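Local structure of gram-positive cocci surface proteins LPxTG domain-containing protein (Streptococcus pneumoniae, 3NZ3) at residues H27-V32 and E102-Y107; K20-I25 and V45-T50. The protein probably helps the pneumococcus adhere to host mucin, this chain being the mucin-binding domain of a longer cell-wall-attached surface protein. All coordinates share one frame; numbering follows the deposited sequence.

Contact 1. Residues H27-V32 and E102-Y107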
ATOM      1  N   HIS A  27      -4.136  -0.222  -9.422  1.00 18.76           N
ATOM      2  CA  HIS A  27      -4.650   0.345 -10.668  1.00 19.45           C
ATOM      3  C   HIS A  27      -5.621  -0.636 -11.302  1.00 19.42           C
ATOM      4  O   HIS A  27      -5.478  -1.855 -11.144  1.00 19.20           O
ATOM      5  CB  HIS A  27      -3.532   0.613 -11.676  1.00 19.52           C
ATOM      6  CG  HIS A  27      -2.431   1.488 -11.164  1.00 20.73           C
ATOM      7  ND1 HIS A  27      -2.593   2.840 -10.945  1.00 22.27           N
ATOM      8  CD2 HIS A  27      -1.141   1.207 -10.861  1.00 21.91           C
ATOM      9  CE1 HIS A  27      -1.451   3.352 -10.519  1.00 22.96           C
ATOM     10  NE2 HIS A  27      -0.555   2.383 -10.460  1.00 22.60           N
ATOM     11  N   TYR A  28      -6.590  -0.096 -12.038  1.00 19.46           N
ATOM     12  CA  TYR A  28      -7.601  -0.898 -12.730  1.00 19.63           C
ATOM     13  C   TYR A  28      -7.620  -0.465 -14.188  1.00 20.08           C
ATOM     14  O   TYR A  28      -8.001   0.669 -14.494  1.00 20.02           O
ATOM     15  CB  TYR A  28      -8.978  -0.690 -12.097  1.00 19.67           C
ATOM     16  CG  TYR A  28      -9.036  -1.068 -10.633  1.00 19.94           C
ATOM     17  CD1 TYR A  28      -8.738  -0.136  -9.640  1.00 20.16           C
ATOM     18  CD2 TYR A  28      -9.375  -2.361 -10.245  1.00 20.03           C
ATOM     19  CE1 TYR A  28      -8.781  -0.485  -8.282  1.00 20.02           C
ATOM     20  CE2 TYR A  28      -9.424  -2.722  -8.899  1.00 20.46           C
ATOM     21  CZ  TYR A  28      -9.121  -1.777  -7.923  1.00 20.63           C
ATOM     22  OH  TYR A  28      -9.171  -2.131  -6.593  1.00 20.26           O
ATOM     23  N   VAL A  29      -7.193  -1.357 -15.083  1.00 19.95           N
ATOM     24  CA  VAL A  29      -7.032  -0.995 -16.492  1.00 20.01           C
ATOM     25  C   VAL A  29      -7.711  -1.963 -17.463  1.00 20.13           C
ATOM     26  O   VAL A  29      -8.006  -3.114 -17.128  1.00 19.72           O
ATOM     27  CB  VAL A  29      -5.533  -0.824 -16.901  1.00 19.89           C
ATOM     28  CG1 VAL A  29      -4.807   0.178 -15.988  1.00 19.63           C
ATOM     29  CG2 VAL A  29      -4.801  -2.164 -16.914  1.00 20.72           C
ATOM     30  N   ASP A  30      -7.956  -1.475 -18.673  1.00 20.62           N
ATOM     31  CA  ASP A  30      -8.358  -2.332 -19.778  1.00 21.23           C
ATOM     32  C   ASP A  30      -7.150  -3.189 -20.174  1.00 21.61           C
ATOM     33  O   ASP A  30      -6.064  -2.662 -20.431  1.00 21.80           O
ATOM     34  CB  ASP A  30      -8.829  -1.465 -20.949  1.00 21.30           C
ATOM     35  CG  ASP A  30      -9.397  -2.274 -22.099  1.00 21.01           C
ATOM     36  OD1 ASP A  30      -8.670  -3.110 -22.667  1.00 22.14           O
ATOM     37  OD2 ASP A  30     -10.572  -2.053 -22.449  1.00 21.77           O
ATOM     38  N   LYS A  31      -7.347  -4.508 -20.210  1.00 22.46           N
ATOM     39  CA  LYS A  31      -6.281  -5.470 -20.547  1.00 23.13           C
ATOM     40  C   LYS A  31      -5.534  -5.120 -21.835  1.00 23.53           C
ATOM     41  O   LYS A  31      -4.317  -5.297 -21.915  1.00 23.45           O
ATOM     42  CB  LYS A  31      -6.846  -6.898 -20.652  1.00 23.22           C
ATOM     43  CG  LYS A  31      -5.769  -7.985 -20.757  1.00 25.18           C
ATOM     44  CD  LYS A  31      -6.362  -9.337 -21.084  1.00 28.11           C
ATOM     45  CE  LYS A  31      -5.266 -10.390 -21.249  1.00 30.17           C
ATOM     46  NZ  LYS A  31      -5.843 -11.683 -21.705  1.00 31.73           N
ATOM     47  N   VAL A  32      -6.267  -4.624 -22.833  1.00 23.59           N
ATOM     48  CA  VAL A  32      -5.706  -4.355 -24.163  1.00 24.38           C
ATOM     49  C   VAL A  32      -5.200  -2.916 -24.316  1.00 24.41           C
ATOM     50  O   VAL A  32      -4.048  -2.689 -24.706  1.00 24.17           O
ATOM     51  CB  VAL A  32      -6.738  -4.685 -25.285  1.00 24.25           C
ATOM     52  CG1 VAL A  32      -6.237  -4.220 -26.653  1.00 25.59           C
ATOM     53  CG2 VAL A  32      -7.049  -6.179 -25.312  1.00 24.80           C
ATOM     54  N   GLU A 102       2.711  -1.606  -6.203  1.00 25.15           N
ATOM     55  CA  GLU A 102       1.706  -1.257  -7.189  1.00 25.00           C
ATOM     56  C   GLU A 102       1.154  -2.555  -7.757  1.00 24.88           C
ATOM     57  O   GLU A 102       1.913  -3.465  -8.103  1.00 25.35           O
ATOM     58  CB  GLU A 102       2.295  -0.384  -8.295  1.00 25.23           C
ATOM     59  CG  GLU A 102       2.533   1.059  -7.883  1.00 26.47           C
ATOM     60  CD  GLU A 102       3.181   1.893  -8.976  1.00 29.06           C
ATOM     61  OE1 GLU A 102       2.906   1.646 -10.172  0.60 28.82           O
ATOM     62  OE2 GLU A 102       3.967   2.802  -8.632  0.60 28.35           O
ATOM     63  N   ILE A 103      -0.169  -2.652  -7.806  1.00 24.30           N
ATOM     64  CA  ILE A 103      -0.844  -3.817  -8.362  1.00 23.97           C
ATOM     65  C   ILE A 103      -1.775  -3.328  -9.467  1.00 23.56           C
ATOM     66  O   ILE A 103      -2.464  -2.319  -9.306  1.00 22.96           O
ATOM     67  CB  ILE A 103      -1.618  -4.595  -7.264  1.00 24.24           C
ATOM     68  CG1 ILE A 103      -0.633  -5.165  -6.230  1.00 24.81           C
ATOM     69  CG2 ILE A 103      -2.473  -5.718  -7.869  1.00 24.22           C
ATOM     70  CD1 ILE A 103      -1.279  -5.819  -5.033  1.00 27.44           C
ATOM     71  N   THR A 104      -1.769  -4.027 -10.597  1.00 22.93           N
ATOM     72  CA  THR A 104      -2.661  -3.700 -11.704  1.00 22.02           C
ATOM     73  C   THR A 104      -3.662  -4.827 -11.910  1.00 21.87           C
ATOM     74  O   THR A 104      -3.289  -5.980 -12.150  1.00 21.83           O
ATOM     75  CB  THR A 104      -1.877  -3.412 -13.003  1.00 22.46           C
ATOM     76  OG1 THR A 104      -1.026  -2.274 -12.806  1.00 20.53           O
ATOM     77  CG2 THR A 104      -2.826  -3.129 -14.167  1.00 21.48           C
ATOM     78  N   VAL A 105      -4.935  -4.486 -11.767  1.00 21.49           N
ATOM     79  CA  VAL A 105      -6.029  -5.396 -12.049  1.00 21.57           C
ATOM     80  C   VAL A 105      -6.471  -5.117 -13.485  1.00 22.21           C
ATOM     81  O   VAL A 105      -6.691  -3.961 -13.856  1.00 22.11           O
ATOM     82  CB  VAL A 105      -7.203  -5.173 -11.056  1.00 21.60           C
ATOM     83  CG1 VAL A 105      -8.392  -6.069 -11.382  1.00 21.14           C
ATOM     84  CG2 VAL A 105      -6.737  -5.398  -9.609  1.00 21.05           C
ATOM     85  N   ARG A 106      -6.592  -6.173 -14.290  1.00 22.74           N
ATOM     86  CA  ARG A 106      -6.895  -6.022 -15.717  1.00 23.20           C
ATOM     87  C   ARG A 106      -8.259  -6.574 -16.107  1.00 23.45           C
ATOM     88  O   ARG A 106      -8.604  -7.716 -15.774  1.00 22.93           O
ATOM     89  CB  ARG A 106      -5.793  -6.656 -16.574  1.00 23.31           C
ATOM     90  CG  ARG A 106      -4.511  -5.851 -16.587  1.00 24.30           C
ATOM     91  CD  ARG A 106      -3.378  -6.554 -17.304  1.00 26.83           C
ATOM     92  NE  ARG A 106      -2.185  -5.706 -17.328  1.00 28.86           N
ATOM     93  CZ  ARG A 106      -1.230  -5.715 -16.397  1.00 29.88           C
ATOM     94  NH1 ARG A 106      -1.313  -6.528 -15.352  1.00 28.93           N
ATOM     95  NH2 ARG A 106      -0.187  -4.900 -16.511  1.00 29.90           N
ATOM     96  N   TYR A 107      -9.025  -5.742 -16.817  1.00 24.16           N
ATOM     97  CA  TYR A 107     -10.342  -6.105 -17.329  1.00 24.94           C
ATOM     98  C   TYR A 107     -10.287  -6.218 -18.845  1.00 25.75           C
ATOM     99  O   TYR A 107      -9.732  -5.350 -19.536  1.00 25.54           O
ATOM    100  CB  TYR A 107     -11.397  -5.055 -16.962  1.00 25.09           C
ATOM    101  CG  TYR A 107     -11.672  -4.878 -15.483  1.00 24.83           C
ATOM    102  CD1 TYR A 107     -10.775  -4.194 -14.663  1.00 24.29           C
ATOM    103  CD2 TYR A 107     -12.853  -5.355 -14.913  1.00 24.86           C
ATOM    104  CE1 TYR A 107     -11.035  -4.013 -13.297  1.00 24.71           C
ATOM    105  CE2 TYR A 107     -13.124  -5.178 -13.556  1.00 24.66           C
ATOM    106  CZ  TYR A 107     -12.205  -4.503 -12.756  1.00 25.09           C
ATOM    107  OH  TYR A 107     -12.464  -4.321 -11.415  1.00 24.85           O
TER

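Contact 2. Residues K20-I25 and V45-T50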
ATOM      1  N   LYS A  20       7.417   6.974   8.978  1.00 17.54           N
ATOM      2  CA  LYS A  20       7.539   6.813   7.537  1.00 17.89           C
ATOM      3  C   LYS A  20       6.286   6.151   6.981  1.00 17.72           C
ATOM      4  O   LYS A  20       5.614   5.397   7.681  1.00 17.31           O
ATOM      5  CB  LYS A  20       8.797   6.019   7.170  1.00 18.00           C
ATOM      6  CG  LYS A  20       8.820   4.580   7.608  1.00 19.68           C
ATOM      7  CD  LYS A  20      10.092   3.928   7.064  1.00 22.77           C
ATOM      8  CE  LYS A  20      10.181   2.474   7.435  1.00 24.04           C
ATOM      9  NZ  LYS A  20      11.407   1.863   6.824  1.00 26.17           N
ATOM     10  N   THR A  21       5.978   6.452   5.725  1.00 18.08           N
ATOM     11  CA  THR A  21       4.769   5.952   5.079  1.00 18.22           C
ATOM     12  C   THR A  21       5.149   4.975   3.970  1.00 18.48           C
ATOM     13  O   THR A  21       6.037   5.249   3.154  1.00 18.26           O
ATOM     14  CB  THR A  21       3.893   7.103   4.541  1.00 18.42           C
ATOM     15  OG1 THR A  21       3.613   8.018   5.607  1.00 18.50           O
ATOM     16  CG2 THR A  21       2.568   6.578   3.969  1.00 17.99           C
ATOM     17  N   ILE A  22       4.484   3.824   3.983  1.00 18.56           N
ATOM     18  CA  ILE A  22       4.641   2.791   2.966  1.00 18.73           C
ATOM     19  C   ILE A  22       3.274   2.589   2.323  1.00 18.58           C
ATOM     20  O   ILE A  22       2.277   2.393   3.025  1.00 18.23           O
ATOM     21  CB  ILE A  22       5.171   1.468   3.575  1.00 18.81           C
ATOM     22  CG1 ILE A  22       6.447   1.738   4.391  1.00 19.61           C
ATOM     23  CG2 ILE A  22       5.460   0.444   2.476  1.00 18.96           C
ATOM     24  CD1 ILE A  22       6.810   0.648   5.362  1.00 20.14           C
ATOM     25  N   THR A  23       3.230   2.653   0.994  1.00 18.39           N
ATOM     26  CA  THR A  23       1.958   2.749   0.279  1.00 18.52           C
ATOM     27  C   THR A  23       1.788   1.668  -0.795  1.00 18.57           C
ATOM     28  O   THR A  23       2.725   1.356  -1.543  1.00 18.32           O
ATOM     29  CB  THR A  23       1.796   4.154  -0.362  1.00 18.96           C
ATOM     30  OG1 THR A  23       2.038   5.168   0.623  1.00 17.81           O
ATOM     31  CG2 THR A  23       0.390   4.348  -0.932  1.00 18.61           C
ATOM     32  N   ARG A  24       0.589   1.091  -0.849  1.00 18.40           N
ATOM     33  CA  ARG A  24       0.200   0.243  -1.962  1.00 18.12           C
ATOM     34  C   ARG A  24      -0.837   0.950  -2.825  1.00 18.10           C
ATOM     35  O   ARG A  24      -1.854   1.452  -2.325  1.00 17.55           O
ATOM     36  CB  ARG A  24      -0.345  -1.106  -1.489  1.00 18.52           C
ATOM     37  CG  ARG A  24      -0.767  -2.023  -2.648  1.00 18.66           C
ATOM     38  CD  ARG A  24      -1.031  -3.452  -2.181  1.00 19.66           C
ATOM     39  NE  ARG A  24      -2.289  -3.574  -1.447  1.00 21.12           N
ATOM     40  CZ  ARG A  24      -2.749  -4.708  -0.925  1.00 21.55           C
ATOM     41  NH1 ARG A  24      -2.059  -5.840  -1.056  1.00 21.46           N
ATOM     42  NH2 ARG A  24      -3.907  -4.713  -0.277  1.00 21.20           N
ATOM     43  N   ILE A  25      -0.571   0.982  -4.123  1.00 17.64           N
ATOM     44  CA  ILE A  25      -1.535   1.509  -5.081  1.00 17.94           C
ATOM     45  C   ILE A  25      -2.061   0.386  -5.961  1.00 18.03           C
ATOM     46  O   ILE A  25      -1.288  -0.431  -6.489  1.00 17.79           O
ATOM     47  CB  ILE A  25      -0.929   2.635  -5.947  1.00 18.03           C
ATOM     48  CG1 ILE A  25      -0.444   3.783  -5.048  1.00 18.42           C
ATOM     49  CG2 ILE A  25      -1.955   3.147  -6.969  1.00 17.85           C
ATOM     50  CD1 ILE A  25       0.414   4.829  -5.752  1.00 20.26           C
ATOM     51  N   VAL A  45       0.253   3.458   4.722  1.00 17.93           N
ATOM     52  CA  VAL A  45       0.411   3.023   6.102  1.00 17.55           C
ATOM     53  C   VAL A  45       1.593   3.769   6.714  1.00 17.33           C
ATOM     54  O   VAL A  45       2.694   3.752   6.167  1.00 17.28           O
ATOM     55  CB  VAL A  45       0.559   1.489   6.199  1.00 17.58           C
ATOM     56  CG1 VAL A  45       1.081   1.061   7.577  1.00 18.05           C
ATOM     57  CG2 VAL A  45      -0.793   0.804   5.895  1.00 17.42           C
ATOM     58  N   THR A  46       1.350   4.432   7.842  1.00 16.83           N
ATOM     59  CA  THR A  46       2.366   5.257   8.487  1.00 16.56           C
ATOM     60  C   THR A  46       2.846   4.612   9.780  1.00 16.14           C
ATOM     61  O   THR A  46       2.120   4.556  10.777  1.00 16.12           O
ATOM     62  CB  THR A  46       1.855   6.708   8.704  1.00 16.70           C
ATOM     63  OG1 THR A  46       1.559   7.286   7.428  1.00 16.80           O
ATOM     64  CG2 THR A  46       2.899   7.586   9.414  1.00 15.90           C
ATOM     65  N   LEU A  47       4.077   4.112   9.738  1.00 15.82           N
ATOM     66  CA  LEU A  47       4.697   3.450  10.882  1.00 15.67           C
ATOM     67  C   LEU A  47       5.516   4.448  11.683  1.00 15.49           C
ATOM     68  O   LEU A  47       5.889   5.504  11.166  1.00 15.29           O
ATOM     69  CB  LEU A  47       5.583   2.291  10.415  1.00 15.61           C
ATOM     70  CG  LEU A  47       4.902   1.272   9.493  1.00 16.11           C
ATOM     71  CD1 LEU A  47       5.871   0.187   9.124  1.00 15.78           C
ATOM     72  CD2 LEU A  47       3.653   0.675  10.144  1.00 16.13           C
ATOM     73  N   SER A  48       5.788   4.117  12.944  1.00 15.26           N
ATOM     74  CA  SER A  48       6.533   5.016  13.818  1.00 15.74           C
ATOM     75  C   SER A  48       7.475   4.271  14.754  1.00 15.58           C
ATOM     76  O   SER A  48       7.272   3.097  15.058  1.00 15.46           O
ATOM     77  CB  SER A  48       5.584   5.880  14.651  1.00 15.19           C
ATOM     78  OG  SER A  48       5.029   5.123  15.720  1.00 16.99           O
ATOM     79  N   ARG A  49       8.502   4.976  15.208  1.00 16.07           N
ATOM     80  CA  ARG A  49       9.366   4.473  16.276  1.00 17.07           C
ATOM     81  C   ARG A  49       9.859   5.635  17.133  1.00 17.60           C
ATOM     82  O   ARG A  49       9.942   6.773  16.656  1.00 17.28           O
ATOM     83  CB  ARG A  49      10.540   3.663  15.706  1.00 16.39           C
ATOM     84  CG  ARG A  49      11.552   4.492  14.913  1.00 17.02           C
ATOM     85  CD  ARG A  49      12.796   3.682  14.576  1.00 16.41           C
ATOM     86  NE  ARG A  49      13.699   4.430  13.702  1.00 17.55           N
ATOM     87  CZ  ARG A  49      14.880   3.988  13.271  1.00 18.31           C
ATOM     88  NH1 ARG A  49      15.320   2.789  13.631  1.00 18.75           N
ATOM     89  NH2 ARG A  49      15.624   4.750  12.479  1.00 18.60           N
ATOM     90  N   THR A  50      10.161   5.352  18.400  1.00 18.72           N
ATOM     91  CA  THR A  50      10.668   6.380  19.301  1.00 20.36           C
ATOM     92  C   THR A  50      12.172   6.547  19.100  1.00 20.82           C
ATOM     93  O   THR A  50      12.882   5.579  18.818  1.00 21.28           O
ATOM     94  CB  THR A  50      10.335   6.064  20.780  1.00 20.70           C
ATOM     95  OG1 THR A  50       8.954   5.725  20.880  1.00 23.34           O
ATOM     96  CG2 THR A  50      10.581   7.271  21.662  1.00 21.01           C
TER

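Contact 1. Residues H27-V32 and E102-Y107
Tyr28 lies beside Val105, and Val29 beside Arg106, in a parallel beta pairing that joins the end of strand 14-30 to strand 101-107, the last strand of this all-beta, Ig-like domain. A parallel pairing of first and last strands also occurs in the beta-grasp, in keeping with the family's ubiquitin clan, although no helix is present here. Five backbone hydrogen bonds hold it. His27 and Val29 each use both N and O, reaching Ile103 O and Val105 N, then Val105 O and Tyr107 N. The series closes where strand 14-30 ends: Lys31 N gives to Tyr107 O at 2.6 Å, approaching from above the carbonyl plane, 38° out of it.

On the face carrying Tyr28, Val105 and Tyr107 the contacts are apolar and aromatic. Tyr28 CD2 lies 3.6 Å from Val105 CB and also meets the edge of the Tyr107 ring, 3.8 Å from Tyr107 CE1 and close to that ring's plane. The two tyrosines point the same way. Tyr107 OH bonds to Gly76 O, while Lys38 makes a cation-pi contact with Tyr28. On the other face, with CG1 anti to the carbonyl carbon (chi1 -54°), Val29 CG2 falls between the backbone N and the carbonyl carbon and touches Thr104 CG2 at 3.5 Å. Arg106 runs extended past Val29, laying its guanidinium over Thr104 CG2, which sits 3.7 Å from the plane beneath its centre.

Polar groups mark both ends. Glu102 OE1 stands at the edge of the His27 ring, the planes 83° apart, but at 3.6 Å from His27 NE2 this is only a loose approach; His27 ND1 is bonded to Asp40. At the far end Asp30 OD2 meets Tyr81, and Asp30 OD1 forms an Asx turn by accepting from Val32 N at 2.8 Å.

Contact 2. Residues K20-I25 and V45-T50
Thr21 and Thr46 form a non-hydrogen-bonded pair, CA atoms 4.2 Å apart, between the hydrogen-bonded pairs Lys20-Leu47 and Ile22-Val45, and the two antiparallel strands run at 149° to each other. Each hydrogen-bonded pair has both of its N-H...O bonds. Within the Ile22-Val45 pair, Ile22 N reaches Val45 O at 2.8 Å, and Val45 N comes back to Ile22 O from well off the carbonyl plane; Ile22 O also receives a weak bond from Trp70 NE1. The threonine pair adds CA-H...O contacts to the neighbouring carbonyls, such as Thr21 CA to Val45 O at 3.2 Å.

The side chains divide between the two faces. On one, the hydroxyls of Thr21 and Thr46 are hydrogen-bonded, OG1 to OG1 at 2.8 Å. In both residues OG1 sits beside the backbone N and CG2 is anti to it (chi1 -55° in Thr21, -61° in Thr46), which turns the oxygens toward each other across the pair; Thr21 CG2 lies alongside, 3.7 Å from Thr46 OG1. Thr21 also touches Pro44, and Thr46 touches Thr19.

The other face carries Lys20, Ile22, Val45 and Leu47. Here Ile22 and Leu47 meet through their outermost methyls on the diagonal between the pairs, Ile22 CD1 to Leu47 CD1 at 3.9 Å, and both residues are buried. Ile22 and Val45 pack on Val94 of strand 88-94, while Lys20 bonds through NZ to Ser96 O and makes a cation-pi contact with Trp65. Alternation between an outer threonine face and an inner face packed on the second sheet suits a two-layered, Ig-like beta domain, here between its two long antiparallel strands.

Strand 14-30 serves both contacts: residues 20-25 pair with strand 39-53 in contact 2, and farther along residues 27-30 pair with strand 101-107 in contact 1, so the strand lies between an antiparallel and a parallel neighbour of one mixed sheet. The centres of the contacts are about 25 Å apart, yet their segments meet. Ile103 N probably bonds to Ile25 O at 2.8 Å, and Ile103 CD1 packs on Arg24 CD at 3.7 Å. Strand 88-94, which packs on contact 2, is also touched through Val89 by Ile103 and Val105 of contact 1.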